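Local coordinates for protein glutamine--tRNA ligase (Saccharomyces cerevisiae, PDB 3TL4) that joins glutamine to its cognate tRNA at the expense of ATP, the piece here being its appended N-terminal tRNA-binding domain, at residues Ser31-Lys36 / Ser60-Thr65; Ser85-Ala90 / Ser111-Glu116. One frame throughout, in Å; residues are numbered along the deposited sequence.

Contact 1. Residues Ser31-Lys36 / Ser60-Thr65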
ATOM      1  N   SER A  31     -16.355 -12.790  -2.310  1.00 29.86           N
ATOM      2  CA  SER A  31     -17.602 -12.242  -1.783  1.00 30.13           C
ATOM      3  C   SER A  31     -17.930 -12.768  -0.395  1.00 32.62           C
ATOM      4  O   SER A  31     -18.376 -12.008   0.463  1.00 32.68           O
ATOM      5  CB  SER A  31     -18.777 -12.554  -2.714  1.00 41.64           C
ATOM      6  OG  SER A  31     -18.851 -11.621  -3.775  1.00 51.81           O
ATOM      7  N   ASP A  32     -17.726 -14.067  -0.182  1.00 35.91           N
ATOM      8  CA  ASP A  32     -17.937 -14.675   1.135  1.00 38.11           C
ATOM      9  C   ASP A  32     -17.051 -14.039   2.193  1.00 32.85           C
ATOM     10  O   ASP A  32     -17.502 -13.775   3.304  1.00 31.77           O
ATOM     11  CB  ASP A  32     -17.663 -16.182   1.101  1.00 44.74           C
ATOM     12  CG  ASP A  32     -18.783 -16.961   0.458  1.00 64.56           C
ATOM     13  OD1 ASP A  32     -19.950 -16.531   0.588  1.00 71.30           O
ATOM     14  OD2 ASP A  32     -18.497 -18.000  -0.179  1.00 70.89           O
ATOM     15  N   SER A  33     -15.778 -13.827   1.856  1.00 29.59           N
ATOM     16  CA  SER A  33     -14.840 -13.211   2.794  1.00 21.98           C
ATOM     17  C   SER A  33     -15.212 -11.752   3.015  1.00 23.65           C
ATOM     18  O   SER A  33     -15.202 -11.270   4.148  1.00 31.59           O
ATOM     19  CB  SER A  33     -13.390 -13.313   2.311  1.00 19.95           C
ATOM     20  OG  SER A  33     -13.054 -14.631   1.927  1.00 30.17           O
ATOM     21  N   LEU A  34     -15.542 -11.050   1.934  1.00 22.73           N
ATOM     22  CA  LEU A  34     -15.895  -9.642   2.053  1.00 25.90           C
ATOM     23  C   LEU A  34     -17.065  -9.478   3.013  1.00 22.72           C
ATOM     24  O   LEU A  34     -17.004  -8.672   3.933  1.00 23.41           O
ATOM     25  CB  LEU A  34     -16.203  -9.026   0.691  1.00 30.21           C
ATOM     26  CG  LEU A  34     -16.450  -7.516   0.699  1.00 28.77           C
ATOM     27  CD1 LEU A  34     -15.329  -6.805   1.421  1.00 13.02           C
ATOM     28  CD2 LEU A  34     -16.561  -7.009  -0.721  1.00 29.21           C
ATOM     29  N   TYR A  35     -18.114 -10.270   2.808  1.00 27.93           N
ATOM     30  CA  TYR A  35     -19.279 -10.288   3.694  1.00 27.40           C
ATOM     31  C   TYR A  35     -18.881 -10.496   5.159  1.00 27.93           C
ATOM     32  O   TYR A  35     -19.256  -9.705   6.036  1.00 27.00           O
ATOM     33  CB  TYR A  35     -20.258 -11.386   3.254  1.00 32.68           C
ATOM     34  CG  TYR A  35     -21.598 -11.363   3.964  1.00 41.33           C
ATOM     35  CD1 TYR A  35     -21.808 -12.088   5.130  1.00 41.75           C
ATOM     36  CD2 TYR A  35     -22.659 -10.619   3.456  1.00 48.43           C
ATOM     37  CE1 TYR A  35     -23.034 -12.061   5.779  1.00 47.51           C
ATOM     38  CE2 TYR A  35     -23.882 -10.586   4.095  1.00 51.93           C
ATOM     39  CZ  TYR A  35     -24.068 -11.307   5.256  1.00 52.34           C
ATOM     40  OH  TYR A  35     -25.294 -11.270   5.889  1.00 53.51           O
ATOM     41  N   LYS A  36     -18.122 -11.556   5.430  1.00 22.95           N
ATOM     42  CA  LYS A  36     -17.756 -11.857   6.814  1.00 32.44           C
ATOM     43  C   LYS A  36     -16.859 -10.775   7.413  1.00 35.69           C
ATOM     44  O   LYS A  36     -16.997 -10.438   8.586  1.00 42.30           O
ATOM     45  CB  LYS A  36     -17.108 -13.240   6.953  1.00 40.49           C
ATOM     46  CG  LYS A  36     -15.585 -13.220   7.139  1.00 52.70           C
ATOM     47  CD  LYS A  36     -14.987 -14.623   7.359  1.00 61.57           C
ATOM     48  CE  LYS A  36     -13.445 -14.635   7.235  1.00 64.42           C
ATOM     49  NZ  LYS A  36     -12.728 -14.225   8.481  1.00 61.32           N
ATOM     50  N   SER A  60      -9.702 -10.103  -1.063  1.00 20.82           N
ATOM     51  CA  SER A  60      -9.104 -10.723  -2.240  1.00 25.57           C
ATOM     52  C   SER A  60      -7.878 -11.568  -1.845  1.00 32.11           C
ATOM     53  O   SER A  60      -7.507 -12.505  -2.561  1.00 35.09           O
ATOM     54  CB  SER A  60      -8.778  -9.675  -3.313  1.00 25.77           C
ATOM     55  OG  SER A  60      -7.534  -9.049  -3.068  1.00 33.51           O
ATOM     56  N   PHE A  61      -7.279 -11.247  -0.694  1.00 25.64           N
ATOM     57  CA  PHE A  61      -6.169 -12.023  -0.138  1.00 21.23           C
ATOM     58  C   PHE A  61      -6.677 -13.282   0.574  1.00 23.77           C
ATOM     59  O   PHE A  61      -6.102 -14.356   0.443  1.00 26.49           O
ATOM     60  CB  PHE A  61      -5.409 -11.189   0.882  1.00 24.40           C
ATOM     61  CG  PHE A  61      -4.751  -9.979   0.316  1.00 27.05           C
ATOM     62  CD1 PHE A  61      -4.168 -10.012  -0.938  1.00 31.52           C
ATOM     63  CD2 PHE A  61      -4.712  -8.809   1.042  1.00 28.41           C
ATOM     64  CE1 PHE A  61      -3.563  -8.895  -1.447  1.00 36.39           C
ATOM     65  CE2 PHE A  61      -4.100  -7.687   0.544  1.00 34.60           C
ATOM     66  CZ  PHE A  61      -3.526  -7.725  -0.704  1.00 36.57           C
ATOM     67  N   VAL A  62      -7.750 -13.126   1.342  1.00 21.05           N
ATOM     68  CA  VAL A  62      -8.344 -14.222   2.099  1.00 27.25           C
ATOM     69  C   VAL A  62      -9.021 -15.237   1.177  1.00 30.14           C
ATOM     70  O   VAL A  62      -8.933 -16.440   1.411  1.00 30.70           O
ATOM     71  CB  VAL A  62      -9.370 -13.688   3.118  1.00 33.32           C
ATOM     72  CG1 VAL A  62     -10.109 -14.829   3.787  1.00 31.99           C
ATOM     73  CG2 VAL A  62      -8.681 -12.813   4.148  1.00 28.57           C
ATOM     74  N   LYS A  63      -9.690 -14.722   0.142  1.00 27.20           N
ATOM     75  CA  LYS A  63     -10.330 -15.488  -0.947  1.00 33.39           C
ATOM     76  C   LYS A  63     -11.026 -16.790  -0.553  1.00 37.43           C
ATOM     77  O   LYS A  63     -10.684 -17.878  -1.035  1.00 37.98           O
ATOM     78  CB  LYS A  63      -9.382 -15.679  -2.157  1.00 35.43           C
ATOM     79  CG  LYS A  63      -8.053 -16.355  -1.830  1.00 42.22           C
ATOM     80  CD  LYS A  63      -7.015 -16.175  -2.948  1.00 43.07           C
ATOM     81  CE  LYS A  63      -5.617 -16.640  -2.496  1.00 44.36           C
ATOM     82  NZ  LYS A  63      -5.220 -17.996  -2.987  1.00 46.52           N
ATOM     83  N   GLY A  64     -12.015 -16.654   0.324  1.00 37.34           N
ATOM     84  CA  GLY A  64     -12.866 -17.757   0.713  1.00 37.27           C
ATOM     85  C   GLY A  64     -12.359 -18.571   1.882  1.00 38.07           C
ATOM     86  O   GLY A  64     -13.107 -19.350   2.462  1.00 40.25           O
ATOM     87  N   THR A  65     -11.092 -18.392   2.234  1.00 39.24           N
ATOM     88  CA  THR A  65     -10.490 -19.161   3.323  1.00 49.19           C
ATOM     89  C   THR A  65     -10.678 -18.505   4.688  1.00 48.38           C
ATOM     90  O   THR A  65     -10.832 -17.297   4.783  1.00 54.15           O
ATOM     91  CB  THR A  65      -8.987 -19.357   3.090  1.00 57.33           C
ATOM     92  OG1 THR A  65      -8.780 -20.000   1.826  1.00 63.50           O
ATOM     93  CG2 THR A  65      -8.395 -20.213   4.194  1.00 58.59           C
TER

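Contact 2. Residues Ser85-Ala90 / Ser111-Glu116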
ATOM      1  N   SER A  85      -2.751  -0.495   0.382  1.00 27.94           N
ATOM      2  CA  SER A  85      -2.818  -1.887  -0.053  1.00 33.41           C
ATOM      3  C   SER A  85      -1.581  -2.616   0.411  1.00 28.79           C
ATOM      4  O   SER A  85      -1.626  -3.806   0.738  1.00 24.37           O
ATOM      5  CB  SER A  85      -2.873  -1.977  -1.574  1.00 36.50           C
ATOM      6  OG  SER A  85      -4.049  -1.379  -2.064  1.00 52.09           O
ATOM      7  N   LEU A  86      -0.473  -1.883   0.405  1.00 25.74           N
ATOM      8  CA  LEU A  86       0.820  -2.391   0.835  1.00 25.05           C
ATOM      9  C   LEU A  86       0.811  -2.766   2.320  1.00 22.00           C
ATOM     10  O   LEU A  86       1.313  -3.819   2.691  1.00 25.96           O
ATOM     11  CB  LEU A  86       1.899  -1.350   0.544  1.00 30.61           C
ATOM     12  CG  LEU A  86       3.339  -1.843   0.613  1.00 37.30           C
ATOM     13  CD1 LEU A  86       3.609  -2.780  -0.545  1.00 40.36           C
ATOM     14  CD2 LEU A  86       4.311  -0.676   0.595  1.00 37.98           C
ATOM     15  N   GLN A  87       0.232  -1.915   3.164  1.00 23.49           N
ATOM     16  CA  GLN A  87       0.127  -2.213   4.600  1.00 22.29           C
ATOM     17  C   GLN A  87      -0.834  -3.358   4.848  1.00 26.18           C
ATOM     18  O   GLN A  87      -0.623  -4.174   5.750  1.00 29.10           O
ATOM     19  CB  GLN A  87      -0.352  -0.999   5.396  1.00 18.38           C
ATOM     20  CG  GLN A  87       0.664   0.130   5.513  1.00 18.96           C
ATOM     21  CD  GLN A  87       0.199   1.208   6.466  1.00 27.43           C
ATOM     22  OE1 GLN A  87      -0.556   2.098   6.091  1.00 28.00           O
ATOM     23  NE2 GLN A  87       0.648   1.132   7.708  1.00 26.43           N
ATOM     24  N   VAL A  88      -1.896  -3.415   4.054  1.00 21.93           N
ATOM     25  CA  VAL A  88      -2.879  -4.482   4.212  1.00 24.56           C
ATOM     26  C   VAL A  88      -2.288  -5.830   3.805  1.00 22.03           C
ATOM     27  O   VAL A  88      -2.536  -6.848   4.450  1.00 17.35           O
ATOM     28  CB  VAL A  88      -4.174  -4.201   3.441  1.00 28.64           C
ATOM     29  CG1 VAL A  88      -5.145  -5.370   3.591  1.00 33.76           C
ATOM     30  CG2 VAL A  88      -4.804  -2.916   3.949  1.00 30.70           C
ATOM     31  N   ASP A  89      -1.504  -5.832   2.736  1.00 22.07           N
ATOM     32  CA  ASP A  89      -0.832  -7.055   2.308  1.00 26.86           C
ATOM     33  C   ASP A  89       0.157  -7.536   3.383  1.00 28.33           C
ATOM     34  O   ASP A  89       0.192  -8.718   3.721  1.00 31.88           O
ATOM     35  CB  ASP A  89      -0.139  -6.859   0.950  1.00 31.97           C
ATOM     36  CG  ASP A  89       0.573  -8.122   0.465  1.00 43.24           C
ATOM     37  OD1 ASP A  89      -0.101  -9.041  -0.049  1.00 48.99           O
ATOM     38  OD2 ASP A  89       1.812  -8.193   0.601  1.00 45.53           O
ATOM     39  N   ALA A  90       0.950  -6.615   3.923  1.00 20.76           N
ATOM     40  CA  ALA A  90       1.839  -6.935   5.042  1.00 24.84           C
ATOM     41  C   ALA A  90       1.094  -7.454   6.284  1.00 20.12           C
ATOM     42  O   ALA A  90       1.491  -8.435   6.882  1.00 17.41           O
ATOM     43  CB  ALA A  90       2.691  -5.722   5.410  1.00 24.88           C
ATOM     44  N   SER A 111       3.597  -3.921   9.814  1.00 23.68           N
ATOM     45  CA  SER A 111       2.813  -3.403   8.696  1.00 25.58           C
ATOM     46  C   SER A 111       2.997  -1.907   8.546  1.00 22.58           C
ATOM     47  O   SER A 111       2.092  -1.217   8.107  1.00 27.68           O
ATOM     48  CB  SER A 111       1.331  -3.709   8.894  1.00 22.36           C
ATOM     49  OG  SER A 111       1.171  -5.087   9.148  1.00 31.95           O
ATOM     50  N   GLY A 112       4.160  -1.407   8.937  1.00 25.08           N
ATOM     51  CA  GLY A 112       4.491  -0.007   8.752  1.00 26.66           C
ATOM     52  C   GLY A 112       3.597   0.963   9.498  1.00 29.79           C
ATOM     53  O   GLY A 112       3.602   2.164   9.201  1.00 30.04           O
ATOM     54  N   VAL A 113       2.834   0.465  10.471  1.00 27.38           N
ATOM     55  CA  VAL A 113       1.908   1.329  11.205  1.00 28.78           C
ATOM     56  C   VAL A 113       2.679   2.393  11.992  1.00 29.71           C
ATOM     57  O   VAL A 113       3.657   2.089  12.665  1.00 30.27           O
ATOM     58  CB  VAL A 113       0.949   0.522  12.126  1.00 26.01           C
ATOM     59  CG1 VAL A 113       0.195   1.451  13.070  1.00 23.91           C
ATOM     60  CG2 VAL A 113      -0.042  -0.315  11.287  1.00 15.70           C
ATOM     61  N   GLY A 114       2.257   3.646  11.877  1.00 39.49           N
ATOM     62  CA  GLY A 114       2.903   4.724  12.605  1.00 45.04           C
ATOM     63  C   GLY A 114       4.166   5.249  11.945  1.00 48.45           C
ATOM     64  O   GLY A 114       4.720   6.261  12.373  1.00 54.59           O
ATOM     65  N   ILE A 115       4.624   4.556  10.907  1.00 44.00           N
ATOM     66  CA  ILE A 115       5.771   5.000  10.133  1.00 37.42           C
ATOM     67  C   ILE A 115       5.350   6.094   9.165  1.00 38.94           C
ATOM     68  O   ILE A 115       4.539   5.853   8.263  1.00 34.93           O
ATOM     69  CB  ILE A 115       6.371   3.855   9.309  1.00 38.12           C
ATOM     70  CG1 ILE A 115       6.723   2.674  10.210  1.00 42.02           C
ATOM     71  CG2 ILE A 115       7.590   4.334   8.519  1.00 33.35           C
ATOM     72  CD1 ILE A 115       7.837   2.965  11.179  1.00 45.23           C
ATOM     73  N   GLU A 116       5.881   7.300   9.364  1.00 39.44           N
ATOM     74  CA  GLU A 116       5.739   8.353   8.361  1.00 42.44           C
ATOM     75  C   GLU A 116       7.087   8.922   7.912  1.00 37.25           C
ATOM     76  O   GLU A 116       7.749   9.649   8.653  1.00 36.20           O
ATOM     77  CB  GLU A 116       4.826   9.487   8.829  1.00 51.39           C
ATOM     78  CG  GLU A 116       4.628  10.532   7.727  1.00 62.50           C
ATOM     79  CD  GLU A 116       3.796  11.725   8.157  1.00 77.96           C
ATOM     80  OE1 GLU A 116       2.680  11.514   8.683  1.00 84.84           O
ATOM     81  OE2 GLU A 116       4.259  12.877   7.965  1.00 78.24           O
TER

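Contact 1. Residues Ser31-Lys36 / Ser60-Thr65
Ser33 OG accepts a hydrogen bond from the backbone N of Gly64 at 2.8 Å, with an N-H...O angle of 152°. It is the one hydrogen bond that joins residues 31-36 to residues 60-65. The same hydroxyl makes a weak hydrogen bond to Lys29 O, one turn back in its own helix. The hydroxyl thus links its own helix to the turn that follows helix 49-62. Ser33 OG lies anti to its carbonyl carbon (chi1 -50°), which directs it at that turn. Gly64 is one of the two central residues of a type I' turn running from Val62 to Thr65. Lys63, the other central residue, is the first after the helix to leave helical angles, with positive phi. The turn is closed by Thr65 N bonding to Val62 O at 3.0 Å. Gly64 also has positive phi (88°), and a CB here would collide with the carbonyl oxygen of Lys63, so the backbone angles suit glycine. Val62 supplies the apolar part of the contact, its CB lying 4.1 Å from Ser33 CB. With an alanine in place of Ser33, the amide of Gly64 would probably lose its acceptor, and the turn its tie to the helix. The contact joins the middle of helix 28-39 to the C-terminal end of helix 49-62. Leu34 extends the packing onto Val55, His56 and Ala59 of helix 49-62. Ser31, Leu34 and Tyr35 touch helix 4-13, while Phe61 and Val62 reach helix 85-98.

Contact 2. Residues Ser85-Ala90 / Ser111-Glu116
Ser111 meets Gln87 and Ala90 of the helix and makes the main polar link. Its carbonyl O accepts a hydrogen bond from Gln87 NE2 at 2.8 Å. The bond is nearly straight at the hydrogen (164°) and lies close to the planes of both the carbonyl and the amide. The Gln87 chain is extended beyond CG (chi2 -172°), which carries its amide out from the helix to the loop. NE2 also makes a weak hydrogen bond to Asp81 O. The other end of that amide, OE1, accepts from Lys83 N, so both ends are held and its rotation is probably fixed. Ser111 OG bonds to Met107 O, and Ser111 CA rests 4.0 Å from Ala90 CB. Gly112 comes next with positive phi and passes close to the amide, its C 3.5 Å from Gln87 NE2. Val113 lays its CG2 methyl 3.9 Å from the same nitrogen. Gly112 to Ile115 form a type II turn with Gly114 at positive phi; beyond it the chain moves away from the helix. The contact pins the loop between helices 104-109 and 119-132 to the first turns of helix 85-98. Trp160, from another loop, packs on Gln87 and Ala90, while Val88 meets helix 49-62.

How the contacts relate
After helices 4-13 and 18-24 the chain enters helix 28-39, then helix 49-62. Contact 1 closes a loop that takes in most of helix 49-62, bringing residues 60-65 back to residues 31-36. Helix 70-78 follows, and then helix 85-98 opens contact 2. That contact closes after helix 104-109, when residues 111-116 return to the start of helix 85-98. The two loops follow in series and neither nest nor cross. Their centres are about 20 Å apart, yet their segments touch: Phe61 CZ is 3.7 Å from Asp89 OD1, and Phe61 CE2 is 4.0 Å from Val88 CG1. Helix 49-62 therefore packs directly on helix 85-98, joining helices 28-39 and 49-62 to the loop before helix 119-132.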